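Local coordinates for OmpA family protein (Escherichia coli, PDB 5M38), which probably binds peptidoglycan through an OmpA-like domain, tethering a type VI secretion system to the bacterial cell wall, at residues R92-N97 with R103-R108; G46-T51 with L55-L60. All coordinates share one frame; numbering follows the deposited sequence.

Contact 1: R92-N97 with R103-R108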
loop_
_atom_site.group_PDB
_atom_site.type_symbol
_atom_site.label_atom_id
_atom_site.label_comp_id
_atom_site.label_asym_id
_atom_site.label_seq_id
_atom_site.Cartn_x
_atom_site.Cartn_y
_atom_site.Cartn_z
ATOM N N ARG A 92 -6.002 -3.845 10.752
ATOM C CA ARG A 92 -6.656 -2.521 10.651
ATOM C C ARG A 92 -7.710 -2.433 9.531
ATOM O O ARG A 92 -7.504 -1.678 8.566
ATOM C CB ARG A 92 -5.633 -1.358 10.517
ATOM C CG ARG A 92 -4.524 -1.270 11.576
ATOM C CD ARG A 92 -4.988 -0.745 12.919
ATOM N NE ARG A 92 -3.876 -0.615 13.863
ATOM C CZ ARG A 92 -3.655 -1.416 14.904
ATOM N NH1 ARG A 92 -4.499 -2.417 15.165
ATOM N NH2 ARG A 92 -2.613 -1.226 15.694
ATOM N N PRO A 93 -8.874 -3.135 9.634
ATOM C CA PRO A 93 -9.858 -3.046 8.539
ATOM C C PRO A 93 -10.585 -1.708 8.412
ATOM O O PRO A 93 -10.781 -1.033 9.414
ATOM C CB PRO A 93 -10.834 -4.190 8.832
ATOM C CG PRO A 93 -10.699 -4.452 10.254
ATOM C CD PRO A 93 -9.315 -4.088 10.672
ATOM N N VAL A 94 -10.979 -1.339 7.173
ATOM C CA VAL A 94 -11.775 -0.141 6.912
ATOM C C VAL A 94 -13.252 -0.506 6.974
ATOM O O VAL A 94 -14.080 0.306 7.383
ATOM C CB VAL A 94 -11.424 0.630 5.616
ATOM C CG1 VAL A 94 -10.136 1.418 5.784
ATOM C CG2 VAL A 94 -11.347 -0.278 4.401
ATOM N N ALA A 95 -13.574 -1.736 6.578
ATOM C CA ALA A 95 -14.931 -2.288 6.565
ATOM C C ALA A 95 -14.920 -3.678 7.241
ATOM O O ALA A 95 -13.842 -4.276 7.351
ATOM C CB ALA A 95 -15.414 -2.406 5.125
ATOM N N PRO A 96 -16.080 -4.229 7.699
ATOM C CA PRO A 96 -16.047 -5.573 8.309
ATOM C C PRO A 96 -15.830 -6.662 7.260
ATOM O O PRO A 96 -16.330 -6.555 6.138
ATOM C CB PRO A 96 -17.417 -5.699 9.001
ATOM C CG PRO A 96 -18.050 -4.328 8.915
ATOM C CD PRO A 96 -17.453 -3.685 7.701
ATOM N N ASN A 97 -15.090 -7.713 7.648
ATOM C CA ASN A 97 -14.711 -8.869 6.827
ATOM C C ASN A 97 -15.802 -9.938 6.664
ATOM O O ASN A 97 -15.558 -10.968 6.030
ATOM C CB ASN A 97 -13.424 -9.496 7.380
ATOM C CG ASN A 97 -12.153 -8.730 7.088
ATOM O OD1 ASN A 97 -11.345 -8.451 7.974
ATOM N ND2 ASN A 97 -11.907 -8.432 5.837
ATOM N N ARG A 103 -14.359 -7.170 2.568
ATOM C CA ARG A 103 -13.085 -7.841 2.339
ATOM C C ARG A 103 -12.259 -7.175 1.218
ATOM O O ARG A 103 -11.053 -7.028 1.372
ATOM C CB ARG A 103 -13.352 -9.311 2.023
ATOM C CG ARG A 103 -12.881 -10.231 3.114
ATOM C CD ARG A 103 -13.777 -11.394 3.436
ATOM N NE ARG A 103 -14.420 -12.045 2.297
ATOM C CZ ARG A 103 -15.665 -12.507 2.339
ATOM N NH1 ARG A 103 -16.395 -12.361 3.437
ATOM N NH2 ARG A 103 -16.194 -13.111 1.286
ATOM N N ALA A 104 -12.915 -6.744 0.121
ATOM C CA ALA A 104 -12.311 -6.071 -1.036
ATOM C C ALA A 104 -11.788 -4.703 -0.670
ATOM O O ALA A 104 -10.776 -4.264 -1.242
ATOM C CB ALA A 104 -13.321 -5.956 -2.169
ATOM N N ARG A 105 -12.483 -4.016 0.269
ATOM C CA ARG A 105 -12.121 -2.679 0.735
ATOM C C ARG A 105 -10.875 -2.709 1.625
ATOM O O ARG A 105 -10.112 -1.747 1.644
ATOM C CB ARG A 105 -13.297 -2.033 1.465
ATOM C CG ARG A 105 -14.352 -1.425 0.549
ATOM C CD ARG A 105 -15.356 -0.608 1.342
ATOM N NE ARG A 105 -14.746 0.609 1.893
ATOM C CZ ARG A 105 -15.224 1.286 2.930
ATOM N NH1 ARG A 105 -16.328 0.877 3.549
ATOM N NH2 ARG A 105 -14.602 2.374 3.362
ATOM N N ASN A 106 -10.646 -3.839 2.311
ATOM C CA ASN A 106 -9.521 -4.061 3.216
ATOM C C ASN A 106 -8.230 -4.428 2.521
ATOM O O ASN A 106 -7.161 -4.227 3.096
ATOM C CB ASN A 106 -9.869 -5.101 4.262
ATOM C CG ASN A 106 -11.021 -4.714 5.145
ATOM O OD1 ASN A 106 -11.241 -3.546 5.492
ATOM N ND2 ASN A 106 -11.851 -5.664 5.433
ATOM N N ARG A 107 -8.313 -5.005 1.321
ATOM C CA ARG A 107 -7.134 -5.387 0.557
ATOM C C ARG A 107 -6.611 -4.126 -0.111
ATOM O O ARG A 107 -7.006 -3.800 -1.236
ATOM C CB ARG A 107 -7.473 -6.488 -0.472
ATOM C CG ARG A 107 -7.957 -7.783 0.168
ATOM C CD ARG A 107 -8.194 -8.905 -0.827
ATOM N NE ARG A 107 -9.188 -8.566 -1.846
ATOM C CZ ARG A 107 -10.423 -9.057 -1.902
ATOM N NH1 ARG A 107 -10.846 -9.920 -0.986
ATOM N NH2 ARG A 107 -11.244 -8.693 -2.881
ATOM N N ARG A 108 -5.752 -3.383 0.597
ATOM C CA ARG A 108 -5.208 -2.137 0.074
ATOM C C ARG A 108 -3.824 -1.791 0.606
ATOM O O ARG A 108 -3.416 -2.287 1.659
ATOM C CB ARG A 108 -6.196 -0.960 0.300
ATOM C CG ARG A 108 -6.119 -0.263 1.679
ATOM C CD ARG A 108 -7.003 -0.909 2.712
ATOM N NE ARG A 108 -6.982 -0.181 3.978
ATOM C CZ ARG A 108 -7.135 -0.756 5.161
ATOM N NH1 ARG A 108 -7.306 -2.068 5.254
ATOM N NH2 ARG A 108 -7.090 -0.026 6.265
#

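Contact 2: G46-T51 with L55-L60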
loop_
_atom_site.group_PDB
_atom_site.type_symbol
_atom_site.label_atom_id
_atom_site.label_comp_id
_atom_site.label_asym_id
_atom_site.label_seq_id
_atom_site.Cartn_x
_atom_site.Cartn_y
_atom_site.Cartn_z
ATOM N N GLY A 46 0.666 -1.417 4.469
ATOM C CA GLY A 46 0.067 -2.531 3.751
ATOM C C GLY A 46 -0.989 -3.229 4.584
ATOM O O GLY A 46 -0.801 -3.409 5.794
ATOM N N HIS A 47 -2.125 -3.603 3.952
ATOM C CA HIS A 47 -3.244 -4.292 4.613
ATOM C C HIS A 47 -3.845 -5.338 3.694
ATOM O O HIS A 47 -3.833 -5.178 2.474
ATOM C CB HIS A 47 -4.375 -3.311 4.995
ATOM C CG HIS A 47 -3.949 -2.040 5.660
ATOM N ND1 HIS A 47 -3.950 -1.918 7.031
ATOM C CD2 HIS A 47 -3.547 -0.873 5.114
ATOM C CE1 HIS A 47 -3.554 -0.684 7.282
ATOM N NE2 HIS A 47 -3.274 -0.024 6.155
ATOM N N THR A 48 -4.419 -6.389 4.304
ATOM C CA THR A 48 -5.129 -7.517 3.693
ATOM C C THR A 48 -6.516 -7.649 4.381
ATOM O O THR A 48 -6.844 -6.877 5.286
ATOM C CB THR A 48 -4.323 -8.833 3.913
ATOM O OG1 THR A 48 -4.396 -9.210 5.279
ATOM C CG2 THR A 48 -2.861 -8.752 3.489
ATOM N N ASP A 49 -7.300 -8.661 3.981
ATOM C CA ASP A 49 -8.569 -9.036 4.615
ATOM C C ASP A 49 -8.251 -10.225 5.579
ATOM O O ASP A 49 -7.070 -10.468 5.854
ATOM C CB ASP A 49 -9.611 -9.408 3.547
ATOM C CG ASP A 49 -9.234 -10.474 2.524
ATOM O OD1 ASP A 49 -8.173 -11.112 2.683
ATOM O OD2 ASP A 49 -10.001 -10.668 1.562
ATOM N N ASN A 50 -9.263 -10.972 6.061
ATOM C CA ASN A 50 -9.015 -12.091 6.983
ATOM C C ASN A 50 -8.855 -13.458 6.293
ATOM O O ASN A 50 -8.667 -14.468 6.972
ATOM C CB ASN A 50 -10.088 -12.151 8.076
ATOM C CG ASN A 50 -11.485 -12.373 7.572
ATOM O OD1 ASN A 50 -11.783 -12.236 6.376
ATOM N ND2 ASN A 50 -12.389 -12.698 8.478
ATOM N N THR A 51 -8.951 -13.491 4.961
ATOM C CA THR A 51 -8.816 -14.713 4.162
ATOM C C THR A 51 -7.351 -15.152 4.154
ATOM O O THR A 51 -6.477 -14.462 3.623
ATOM C CB THR A 51 -9.432 -14.543 2.760
ATOM O OG1 THR A 51 -10.748 -14.016 2.890
ATOM C CG2 THR A 51 -9.482 -15.837 1.974
ATOM N N LEU A 55 -0.471 -14.616 10.093
ATOM C CA LEU A 55 0.985 -14.422 10.069
ATOM C C LEU A 55 1.446 -14.141 8.675
ATOM O O LEU A 55 2.155 -13.157 8.476
ATOM C CB LEU A 55 1.749 -15.644 10.625
ATOM C CG LEU A 55 2.490 -15.419 11.932
ATOM C CD1 LEU A 55 1.503 -15.138 13.048
ATOM C CD2 LEU A 55 3.316 -16.611 12.283
ATOM N N ARG A 56 1.004 -14.984 7.700
ATOM C CA ARG A 56 1.305 -14.903 6.266
ATOM C C ARG A 56 0.779 -13.613 5.669
ATOM O O ARG A 56 1.455 -13.005 4.843
ATOM C CB ARG A 56 0.703 -16.094 5.523
ATOM C CG ARG A 56 1.368 -17.431 5.840
ATOM C CD ARG A 56 1.149 -18.464 4.747
ATOM N NE ARG A 56 1.715 -18.029 3.466
ATOM C CZ ARG A 56 2.981 -18.214 3.099
ATOM N NH1 ARG A 56 3.830 -18.833 3.910
ATOM N NH2 ARG A 56 3.404 -17.784 1.921
ATOM N N ASN A 57 -0.417 -13.188 6.088
ATOM C CA ASN A 57 -1.038 -11.960 5.599
ATOM C C ASN A 57 -0.308 -10.702 6.081
ATOM O O ASN A 57 -0.227 -9.723 5.337
ATOM C CB ASN A 57 -2.538 -11.931 5.925
ATOM C CG ASN A 57 -3.395 -12.611 4.886
ATOM O OD1 ASN A 57 -2.981 -12.860 3.732
ATOM N ND2 ASN A 57 -4.642 -12.846 5.241
ATOM N N GLN A 58 0.247 -10.736 7.297
ATOM C CA GLN A 58 1.035 -9.629 7.864
ATOM C C GLN A 58 2.321 -9.468 7.037
ATOM O O GLN A 58 2.637 -8.367 6.589
ATOM C CB GLN A 58 1.361 -9.923 9.342
ATOM C CG GLN A 58 2.314 -8.942 10.009
ATOM C CD GLN A 58 1.678 -7.969 10.955
ATOM O OE1 GLN A 58 0.748 -8.253 11.730
ATOM N NE2 GLN A 58 2.256 -6.811 10.974
ATOM N N ALA A 59 3.025 -10.590 6.785
ATOM C CA ALA A 59 4.253 -10.660 6.004
ATOM C C ALA A 59 4.031 -10.128 4.602
ATOM O O ALA A 59 4.804 -9.278 4.144
ATOM C CB ALA A 59 4.738 -12.091 5.944
ATOM N N LEU A 60 2.942 -10.600 3.953
ATOM C CA LEU A 60 2.536 -10.217 2.608
ATOM C C LEU A 60 2.204 -8.727 2.513
ATOM O O LEU A 60 2.603 -8.077 1.544
ATOM C CB LEU A 60 1.366 -11.104 2.128
ATOM C CG LEU A 60 0.782 -10.845 0.723
ATOM C CD1 LEU A 60 1.779 -11.137 -0.410
ATOM C CD2 LEU A 60 -0.551 -11.529 0.544
#

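Contact 1: R92-N97 with R103-R108
Pro93 and Asn106 face each other at one end, with CA atoms 5.4 Å apart; Asn97 and Arg103 are closer at the other, their CA atoms 4.9 Å apart. Between them the irregular 92-97 loop runs back along helix 100-106 in the opposite direction. Asn106, a buried residue, makes three of the bonds across the contact. Its OD1 accepts two successive backbone N-H groups, Val94 N at 2.8 Å and Ala95 N at 3.1 Å; the second lies in the amide plane on a lone pair and is nearly straight. The ND2 of the same amide donates to Ala95 O at 3.1 Å, so both ends of the group are used and its rotation is fixed. Setting CG anti to the carbonyl carbon (chi1 -61°) brings this amide from the helix end to the loop backbone. Arg108 adds a second grip: NH2 meets Arg92 O head-on in the guanidinium plane at 2.9 Å, while NH1 turns to Asn106 O at 3.1 Å. Val94 covers one face of that guanidinium, and its CG2 also packs on Arg105 CB. Farther along, Arg103 NH1 donates to Asn97 O from above the carbonyl plane. The loop leads from strand 83-89 into helix 100-106, beyond which Arg108 opens strand 108-112, pairs by backbone with His47 of strand 42-47 and forms a salt bridge with Glu110.

Contact 2: G46-T51 with L55-L60
Thr48 and Asn57 face each other with CA atoms 6.3 Å apart, where the chain leaving strand 42-47 passes beside helix 54-74, the first two elements of a beta-alpha-beta unit that continues into strand 83-89. Both are buried and supply most of the small interface. Their side chains cross at an angle: Thr48 OG1 lies 3.4 Å from Asn57 CB, while the Thr48 methyl, CG2, rests near Asn57 O. The amide of Asn57 passes beyond Thr48 to the loop, where ND2 donates to Thr51 O at 2.9 Å. The acceptor lies close to the amide plane, yet the donor stands 57° out of the carbonyl plane of Thr51. An alanine in place of Asn57 would leave Thr51 O without this donor and is likely to let the loop shift away from the helix. The Asp49 carboxylate is held elsewhere: OD2 forms a salt bridge with Arg107, and OD1 receives a weak bond from Thr51 N. With OG1 lodged between the backbone N and the carbonyl carbon (chi1 71°), the Thr48 hydroxyl donates to Asp49 O at 3.0 Å, in the carbonyl plane and on a lone pair.

In the fold
Contact 2 closes in the chain before contact 1 opens, yet the two meet in space, with centres about 11 Å apart. The 46-51 segment is the common element: it has helix 54-74 along one flank and the end of helix 100-106 along another. Asp49 OD2 bridges to Arg107 NH1 at 2.8 Å and also packs against Arg103 CG, while Arg108 O and His47 N, 2.9 Å apart, probably form a hydrogen bond joining neighbouring antiparallel strands. Asn97 CB packs on Asn50 OD1. In OmpA-like domains the peptidoglycan peptide is bound by the loop after the equivalent strand and the helix that follows, so contact 2 probably lies at that site, with contact 1 beside it.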